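PDB 1ZCE: hypothetical protein Atu2648 from Agrobacterium tumefaciens str. C58, which is of unknown function but folds as an EVE domain of the PUA superfamily and so probably recognises nucleic acid, perhaps a modified base. Local coordinates for residues P107-M112 against C134-L139; V62-V67 against N141-P146; K101-N106 against S113-M118. All coordinates share one frame; numbering follows the deposited sequence.

Contact 1. Residues P107-M112 against C134-L139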
loop_
_atom_site.group_PDB
_atom_site.type_symbol
_atom_site.label_atom_id
_atom_site.label_comp_id
_atom_site.label_asym_id
_atom_site.label_seq_id
_atom_site.Cartn_x
_atom_site.Cartn_y
_atom_site.Cartn_z
ATOM N N PRO A 107 12.028 2.203 16.902
ATOM C CA PRO A 107 13.315 2.571 16.301
ATOM C C PRO A 107 13.675 1.838 15.009
ATOM O O PRO A 107 14.406 2.369 14.177
ATOM C CB PRO A 107 14.312 2.294 17.426
ATOM C CG PRO A 107 13.679 1.167 18.167
ATOM C CD PRO A 107 12.226 1.589 18.227
ATOM N N LYS A 108 13.160 0.626 14.838
ATOM C CA LYS A 108 13.451 -0.157 13.641
ATOM C C LYS A 108 12.751 0.398 12.402
ATOM O O LYS A 108 13.083 0.033 11.272
ATOM C CB LYS A 108 13.030 -1.612 13.864
ATOM C CG LYS A 108 13.717 -2.259 15.060
ATOM C CD LYS A 108 13.090 -3.594 15.432
ATOM C CE LYS A 108 13.294 -4.638 14.349
ATOM N NZ LYS A 108 12.657 -5.930 14.722
ATOM N N LEU A 109 11.793 1.293 12.617
ATOM C CA LEU A 109 11.034 1.870 11.515
ATOM C C LEU A 109 11.344 3.344 11.255
ATOM O O LEU A 109 10.625 4.005 10.507
ATOM C CB LEU A 109 9.536 1.693 11.788
ATOM C CG LEU A 109 9.067 0.263 12.088
ATOM C CD1 LEU A 109 7.569 0.270 12.341
ATOM C CD2 LEU A 109 9.414 -0.663 10.933
ATOM N N GLU A 110 12.423 3.847 11.851
ATOM C CA GLU A 110 12.809 5.252 11.695
ATOM C C GLU A 110 13.071 5.718 10.270
ATOM O O GLU A 110 12.918 6.903 9.965
ATOM C CB GLU A 110 14.058 5.562 12.518
ATOM C CG GLU A 110 13.902 5.406 14.007
ATOM C CD GLU A 110 14.968 6.164 14.769
ATOM O OE1 GLU A 110 16.165 6.005 14.441
ATOM O OE2 GLU A 110 14.607 6.921 15.694
ATOM N N LYS A 111 13.492 4.804 9.403
ATOM C CA LYS A 111 13.785 5.167 8.022
ATOM C C LYS A 111 12.654 4.797 7.072
ATOM O O LYS A 111 12.784 4.938 5.858
ATOM C CB LYS A 111 15.086 4.496 7.563
ATOM C CG LYS A 111 16.319 4.947 8.338
ATOM C CD LYS A 111 17.571 4.209 7.879
ATOM C CE LYS A 111 18.807 4.665 8.641
ATOM N NZ LYS A 111 19.137 6.095 8.388
HETATM N N MSE A 112 11.537 4.341 7.624
HETATM C CA MSE A 112 10.401 3.946 6.800
HETATM C C MSE A 112 9.821 5.159 6.081
HETATM O O MSE A 112 9.663 6.228 6.673
HETATM C CB MSE A 112 9.336 3.279 7.673
HETATM C CG MSE A 112 8.288 2.491 6.910
HETATM SE SE MSE A 112 7.045 1.658 8.112
HETATM C CE MSE A 112 5.819 0.958 6.795
ATOM N N CYS A 134 4.079 -6.063 10.377
ATOM C CA CYS A 134 3.193 -7.222 10.422
ATOM C C CYS A 134 3.178 -7.846 11.819
ATOM O O CYS A 134 2.107 -8.176 12.338
ATOM C CB CYS A 134 3.605 -8.265 9.379
ATOM S SG CYS A 134 3.070 -7.856 7.697
ATOM N N ARG A 135 4.353 -8.006 12.427
ATOM C CA ARG A 135 4.428 -8.569 13.778
ATOM C C ARG A 135 3.645 -7.693 14.753
ATOM O O ARG A 135 2.886 -8.192 15.584
ATOM C CB ARG A 135 5.879 -8.668 14.260
ATOM C CG ARG A 135 6.619 -9.927 13.845
ATOM C CD ARG A 135 7.955 -10.004 14.572
ATOM N NE ARG A 135 8.868 -8.950 14.144
ATOM C CZ ARG A 135 9.645 -9.034 13.070
ATOM N NH1 ARG A 135 10.440 -8.027 12.749
ATOM N NH2 ARG A 135 9.643 -10.133 12.328
HETATM N N MSE A 136 3.846 -6.384 14.656
HETATM C CA MSE A 136 3.147 -5.444 15.521
HETATM C C MSE A 136 1.648 -5.608 15.321
HETATM O O MSE A 136 0.869 -5.442 16.258
HETATM C CB MSE A 136 3.542 -4.010 15.177
HETATM C CG MSE A 136 4.994 -3.667 15.459
HETATM SE SE MSE A 136 5.460 -1.972 14.671
HETATM C CE MSE A 136 4.533 -0.809 15.897
ATOM N N GLY A 137 1.261 -5.938 14.092
ATOM C CA GLY A 137 -0.141 -6.104 13.761
ATOM C C GLY A 137 -0.705 -7.496 13.965
ATOM O O GLY A 137 -1.843 -7.761 13.577
ATOM N N GLY A 138 0.084 -8.390 14.555
ATOM C CA GLY A 138 -0.391 -9.739 14.814
ATOM C C GLY A 138 -0.166 -10.779 13.731
ATOM O O GLY A 138 -0.780 -11.848 13.766
ATOM N N LEU A 139 0.705 -10.485 12.770
ATOM C CA LEU A 139 0.992 -11.430 11.692
ATOM C C LEU A 139 2.431 -11.935 11.725
ATOM O O LEU A 139 3.346 -11.261 11.247
ATOM C CB LEU A 139 0.717 -10.793 10.329
ATOM C CG LEU A 139 -0.746 -10.618 9.925
ATOM C CD1 LEU A 139 -0.811 -9.991 8.543
ATOM C CD2 LEU A 139 -1.452 -11.973 9.924
#
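K108 and R135 bring their cationic ends together on one acceptor: K108 NZ lies 3.6 Å from R135 NH1, and both atoms make salt bridges to OE2 of E132, which sits one helical turn before R135. The shared carboxylate probably makes the close approach of the two cations tolerable by offsetting much of its cost. The two chains are roughly perpendicular, and NZ meets the guanidinium obliquely. Each chain is extended through chi2 and then bends at chi3 (66° in K108, -67° in R135), which turns the two ends toward the common oxygen.

Beside the charged pair lies the apolar half of the contact. L109 CD1 approaches the selenium, SE, of selenomethionine M136 at 3.9 Å, the two side chains running antiparallel alongside each other. Because the CA atoms of L109 and M136 are 11.5 Å apart, this is packing by side-chain ends across well-separated backbones. L109 is buried, and V103 and V133 also touch it; M136 leans on V98 of strand 84-99.

The backbones of both segments are tightly turned. Residues L109 to M112 form a type I beta turn, with M112 N bonded to L109 O at 3.0 Å, and M112 occupies the N-cap position, right before helix 113-116. In the other segment the helix closes with G138 N on R135 O (3.0 Å) and L139 N on C134 O (2.7 Å). G138 has a positive phi of 90°, as the C-prime residue of a Schellman motif does. This pair of bonds is that motif, terminating helix 127-136 where it packs against the loop between helices 100-105 and 113-116 of this EVE domain.

Contact 2. Residues V62-V67 against N141-P146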
loop_
_atom_site.group_PDB
_atom_site.type_symbol
_atom_site.label_atom_id
_atom_site.label_comp_id
_atom_site.label_asym_id
_atom_site.label_seq_id
_atom_site.Cartn_x
_atom_site.Cartn_y
_atom_site.Cartn_z
ATOM N N VAL A 62 -4.280 -1.039 8.121
ATOM C CA VAL A 62 -5.427 -1.892 8.388
ATOM C C VAL A 62 -5.506 -3.193 7.612
ATOM O O VAL A 62 -6.317 -4.055 7.938
ATOM C CB VAL A 62 -6.731 -1.111 8.151
ATOM C CG1 VAL A 62 -6.828 0.025 9.147
ATOM C CG2 VAL A 62 -6.761 -0.560 6.727
ATOM N N GLY A 63 -4.675 -3.347 6.590
ATOM C CA GLY A 63 -4.725 -4.575 5.824
ATOM C C GLY A 63 -3.555 -4.758 4.888
ATOM O O GLY A 63 -2.711 -3.873 4.736
ATOM N N ILE A 64 -3.503 -5.935 4.280
ATOM C CA ILE A 64 -2.464 -6.266 3.322
ATOM C C ILE A 64 -3.129 -6.501 1.970
ATOM O O ILE A 64 -4.189 -7.132 1.882
ATOM C CB ILE A 64 -1.698 -7.531 3.746
ATOM C CG1 ILE A 64 -0.930 -7.245 5.040
ATOM C CG2 ILE A 64 -0.750 -7.974 2.634
ATOM C CD1 ILE A 64 -0.112 -8.419 5.565
ATOM N N VAL A 65 -2.505 -5.969 0.926
ATOM C CA VAL A 65 -3.003 -6.116 -0.431
ATOM C C VAL A 65 -1.917 -6.705 -1.313
ATOM O O VAL A 65 -0.775 -6.876 -0.893
ATOM C CB VAL A 65 -3.412 -4.756 -1.044
ATOM C CG1 VAL A 65 -4.602 -4.182 -0.294
ATOM C CG2 VAL A 65 -2.235 -3.793 -1.007
ATOM N N GLU A 66 -2.298 -7.024 -2.543
ATOM C CA GLU A 66 -1.362 -7.549 -3.521
ATOM C C GLU A 66 -1.685 -6.935 -4.874
ATOM O O GLU A 66 -2.827 -6.562 -5.151
ATOM C CB GLU A 66 -1.454 -9.074 -3.610
ATOM C CG GLU A 66 -2.766 -9.597 -4.174
ATOM C CD GLU A 66 -2.841 -11.115 -4.160
ATOM O OE1 GLU A 66 -3.889 -11.663 -4.559
ATOM O OE2 GLU A 66 -1.853 -11.758 -3.748
ATOM N N VAL A 67 -0.664 -6.824 -5.709
ATOM C CA VAL A 67 -0.829 -6.270 -7.040
ATOM C C VAL A 67 -1.466 -7.337 -7.929
ATOM O O VAL A 67 -0.982 -8.469 -7.980
ATOM C CB VAL A 67 0.540 -5.855 -7.620
ATOM C CG1 VAL A 67 0.390 -5.437 -9.066
ATOM C CG2 VAL A 67 1.136 -4.714 -6.794
ATOM N N ASN A 141 3.998 -14.937 10.264
ATOM C CA ASN A 141 4.483 -15.263 8.920
ATOM C C ASN A 141 3.503 -14.697 7.901
ATOM O O ASN A 141 2.680 -15.424 7.347
ATOM C CB ASN A 141 4.588 -16.782 8.734
ATOM C CG ASN A 141 5.816 -17.368 9.397
ATOM O OD1 ASN A 141 6.944 -16.996 9.077
ATOM N ND2 ASN A 141 5.604 -18.295 10.324
ATOM N N PRO A 142 3.595 -13.388 7.626
ATOM C CA PRO A 142 2.717 -12.699 6.678
ATOM C C PRO A 142 2.900 -13.084 5.215
ATOM O O PRO A 142 3.867 -13.750 4.846
ATOM C CB PRO A 142 3.051 -11.233 6.924
ATOM C CG PRO A 142 4.519 -11.288 7.178
ATOM C CD PRO A 142 4.629 -12.464 8.133
ATOM N N PRO A 143 1.955 -12.664 4.361
ATOM C CA PRO A 143 2.013 -12.954 2.925
ATOM C C PRO A 143 3.336 -12.436 2.362
ATOM O O PRO A 143 3.807 -11.370 2.760
ATOM C CB PRO A 143 0.813 -12.189 2.377
ATOM C CG PRO A 143 -0.171 -12.275 3.504
ATOM C CD PRO A 143 0.696 -11.982 4.708
ATOM N N LYS A 144 3.927 -13.179 1.434
ATOM C CA LYS A 144 5.205 -12.782 0.858
ATOM C C LYS A 144 5.116 -12.363 -0.609
ATOM O O LYS A 144 4.248 -12.828 -1.354
ATOM C CB LYS A 144 6.215 -13.930 1.001
ATOM C CG LYS A 144 6.373 -14.444 2.428
ATOM C CD LYS A 144 6.988 -13.396 3.347
ATOM C CE LYS A 144 6.954 -13.846 4.806
ATOM N NZ LYS A 144 7.650 -15.149 5.019
ATOM N N SER A 145 6.013 -11.463 -1.007
ATOM C CA SER A 145 6.083 -10.994 -2.390
ATOM C C SER A 145 6.950 -11.983 -3.164
ATOM O O SER A 145 7.797 -12.665 -2.579
ATOM C CB SER A 145 6.730 -9.608 -2.464
ATOM O OG SER A 145 5.876 -8.605 -1.949
ATOM N N PRO A 146 6.756 -12.071 -4.489
ATOM C CA PRO A 146 7.538 -12.990 -5.322
ATOM C C PRO A 146 9.020 -12.619 -5.375
ATOM O O PRO A 146 9.374 -11.441 -5.385
ATOM C CB PRO A 146 6.857 -12.879 -6.682
ATOM C CG PRO A 146 6.373 -11.459 -6.692
ATOM C CD PRO A 146 5.792 -11.313 -5.308
#
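I64 and P143 make the closest approach, with I64 CD1 at 3.8 Å from P143 CD, the carbon next to the ring nitrogen. The same methyl is 4.4 Å from P142 CB, so a single branch end meets two consecutive proline rings. I64 CG2 gives a looser second point, 4.4 Å from P143 CG. The isoleucine branch meets the ring of P143 at a slant. I64 reaches this position through its long branch: CG1 is anti to the carbonyl carbon, and CD1 is anti to CA (chi2 -179°). No hydrogen bond joins the two segments, and with the nearest CA atoms, I64 and P143, 8.1 Å apart, the tail is not an added strand of the sheet.

The next shell fixes both partners. I64 sits on a strand paired antiparallel with 84-99, through backbone bonds to V91 and C92, while Y130 of helix 127-136 touches both I64 and P142. The hydroxyl of Y130 also bonds to P143 O, holding the tail by its backbone as well as its rings. Further along, S145 OG bonds to N3 O and K49 N, and S145 N bonds to the hydroxyl of Y4, which fastens the chain end to the strands 4-9 and 49-54.

Backbone angles account for the shape of the tail: P142 and P143, at phi -68° and -56° with extended psi, follow a polyproline II-like path. On the strand, V62 and G63 together face F52, a classic beta bulge just before I64. What results is a proline-rich C-terminal tail laid over the apolar seam between the mixed sheet and helix 127-136 of a PUA-related fold.

Contact 3. Residues K101-N106 against S113-M118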
loop_
_atom_site.group_PDB
_atom_site.type_symbol
_atom_site.label_atom_id
_atom_site.label_comp_id
_atom_site.label_asym_id
_atom_site.label_seq_id
_atom_site.Cartn_x
_atom_site.Cartn_y
_atom_site.Cartn_z
ATOM N N LYS A 101 1.249 6.302 15.214
ATOM C CA LYS A 101 1.904 6.639 16.471
ATOM C C LYS A 101 2.853 5.521 16.888
ATOM O O LYS A 101 4.002 5.777 17.254
ATOM C CB LYS A 101 0.860 6.870 17.564
ATOM C CG LYS A 101 1.446 7.244 18.917
ATOM C CD LYS A 101 0.346 7.580 19.911
ATOM C CE LYS A 101 0.913 7.951 21.270
ATOM N NZ LYS A 101 1.662 6.821 21.887
ATOM N N ASP A 102 2.377 4.282 16.835
ATOM C CA ASP A 102 3.215 3.154 17.210
ATOM C C ASP A 102 4.385 2.984 16.245
ATOM O O ASP A 102 5.485 2.623 16.658
ATOM C CB ASP A 102 2.395 1.861 17.280
ATOM C CG ASP A 102 1.456 1.832 18.474
ATOM O OD1 ASP A 102 1.700 2.582 19.440
ATOM O OD2 ASP A 102 0.487 1.048 18.452
ATOM N N VAL A 103 4.153 3.247 14.962
ATOM C CA VAL A 103 5.218 3.127 13.973
ATOM C C VAL A 103 6.329 4.132 14.277
ATOM O O VAL A 103 7.515 3.786 14.255
ATOM C CB VAL A 103 4.686 3.361 12.534
ATOM C CG1 VAL A 103 5.846 3.485 11.555
ATOM C CG2 VAL A 103 3.786 2.204 12.125
ATOM N N LYS A 104 5.944 5.370 14.572
ATOM C CA LYS A 104 6.910 6.420 14.877
ATOM C C LYS A 104 7.697 6.161 16.161
ATOM O O LYS A 104 8.782 6.706 16.345
ATOM C CB LYS A 104 6.204 7.778 14.968
ATOM C CG LYS A 104 5.707 8.303 13.631
ATOM C CD LYS A 104 5.133 9.702 13.764
ATOM C CE LYS A 104 4.735 10.268 12.410
ATOM N NZ LYS A 104 4.242 11.668 12.532
ATOM N N ALA A 105 7.156 5.321 17.038
ATOM C CA ALA A 105 7.819 5.005 18.299
ATOM C C ALA A 105 8.769 3.814 18.180
ATOM O O ALA A 105 9.536 3.536 19.097
ATOM C CB ALA A 105 6.775 4.727 19.376
ATOM N N ASN A 106 8.723 3.113 17.051
ATOM C CA ASN A 106 9.578 1.945 16.840
ATOM C C ASN A 106 10.903 2.334 16.177
ATOM O O ASN A 106 10.929 2.723 15.011
ATOM C CB ASN A 106 8.848 0.926 15.966
ATOM C CG ASN A 106 9.516 -0.430 15.973
ATOM O OD1 ASN A 106 10.739 -0.529 16.051
ATOM N ND2 ASN A 106 8.717 -1.485 15.879
ATOM N N SER A 113 9.509 4.990 4.801
ATOM C CA SER A 113 8.954 6.077 4.005
ATOM C C SER A 113 7.713 6.675 4.662
ATOM O O SER A 113 7.481 7.882 4.593
ATOM C CB SER A 113 8.606 5.574 2.603
ATOM O OG SER A 113 8.189 6.636 1.764
ATOM N N LEU A 114 6.916 5.831 5.308
ATOM C CA LEU A 114 5.700 6.293 5.962
ATOM C C LEU A 114 5.950 7.418 6.960
ATOM O O LEU A 114 5.107 8.294 7.139
ATOM C CB LEU A 114 5.009 5.122 6.668
ATOM C CG LEU A 114 3.705 5.432 7.411
ATOM C CD1 LEU A 114 2.640 5.922 6.432
ATOM C CD2 LEU A 114 3.228 4.187 8.132
ATOM N N VAL A 115 7.108 7.397 7.610
ATOM C CA VAL A 115 7.431 8.426 8.592
ATOM C C VAL A 115 8.412 9.485 8.092
ATOM O O VAL A 115 8.603 10.511 8.744
ATOM C CB VAL A 115 8.002 7.802 9.885
ATOM C CG1 VAL A 115 6.975 6.868 10.507
ATOM C CG2 VAL A 115 9.286 7.056 9.580
ATOM N N THR A 116 9.030 9.246 6.941
ATOM C CA THR A 116 9.992 10.199 6.395
ATOM C C THR A 116 9.429 11.033 5.247
ATOM O O THR A 116 9.774 12.206 5.097
ATOM C CB THR A 116 11.270 9.486 5.901
ATOM O OG1 THR A 116 10.945 8.601 4.822
ATOM C CG2 THR A 116 11.903 8.690 7.033
ATOM N N SER A 117 8.572 10.426 4.435
ATOM C CA SER A 117 7.967 11.122 3.302
ATOM C C SER A 117 6.626 11.729 3.702
ATOM O O SER A 117 5.793 11.063 4.311
ATOM C CB SER A 117 7.769 10.150 2.139
ATOM O OG SER A 117 9.007 9.600 1.725
HETATM N N MSE A 118 6.417 12.994 3.355
HETATM C CA MSE A 118 5.173 13.672 3.697
HETATM C C MSE A 118 4.187 13.790 2.537
HETATM O O MSE A 118 3.022 14.127 2.746
HETATM C CB MSE A 118 5.473 15.077 4.232
HETATM C CG MSE A 118 6.246 15.112 5.543
HETATM SE SE MSE A 118 5.301 14.248 6.994
HETATM C CE MSE A 118 6.352 12.637 7.107
#
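V115 has the most surface covered in this contact, and one methyl does most of the work: V115 CG1 lies 3.7 Å from V103 CG1 and, by the same measure, 3.7 Å from K104 CG. It therefore settles between two successive residues of helix 100-105. The closest CA pair, K104 and V115 at 6.6 Å, shows that the helices run near one another here.

V103 supplies the buried half of the seat. Its CG1 is trans to the backbone N (chi1 170°), a setting that turns this methyl to V115 and also, more loosely, to L114 CD2 at 4.4 Å. L114 continues inward to L6 and K8 of strand 4-9, while L109 and M112 of the intervening loop close around V103.

K104 contributes hydrocarbon alone. Its chain is extended beyond CG and passes V115 in the opposite direction, so CG rests on the valine while the ammonium end of this exposed residue is carried beyond it.

At the end of helix 113-116, S117 N bonds to S113 O at 2.8 Å, and a hydrogen bond between S113 OG and S117 OG, 3.1 Å apart, ties the first helical residue to the one just after the helix. The contact as a whole joins two short consecutive helices, 100-105 and 113-116, packed through V103, K104, L114 and V115 on the connection from strand 84-99 to edge strand 122-125.

Contacts 1 and 3 interlock, since their segments alternate along the chain and their centres are 9 Å apart. L109 O meets V115 CG2 at 3.5 Å, and M136 SE meets N106 ND2 at 3.5 Å, so helix 100-105, its following loop, helix 113-116 and the end of helix 127-136 form one continuous cluster. Contact 2 also touches contact 1: L139 CD1 is 3.4 Å from I64 CD1, and C134 SG is 3.5 Å from P142 CB. Contacts 2 and 3 do not touch, their nearest atoms being about 9 Å apart. Helix 127-136 thus bridges the two-helix connection and the C-terminal tail.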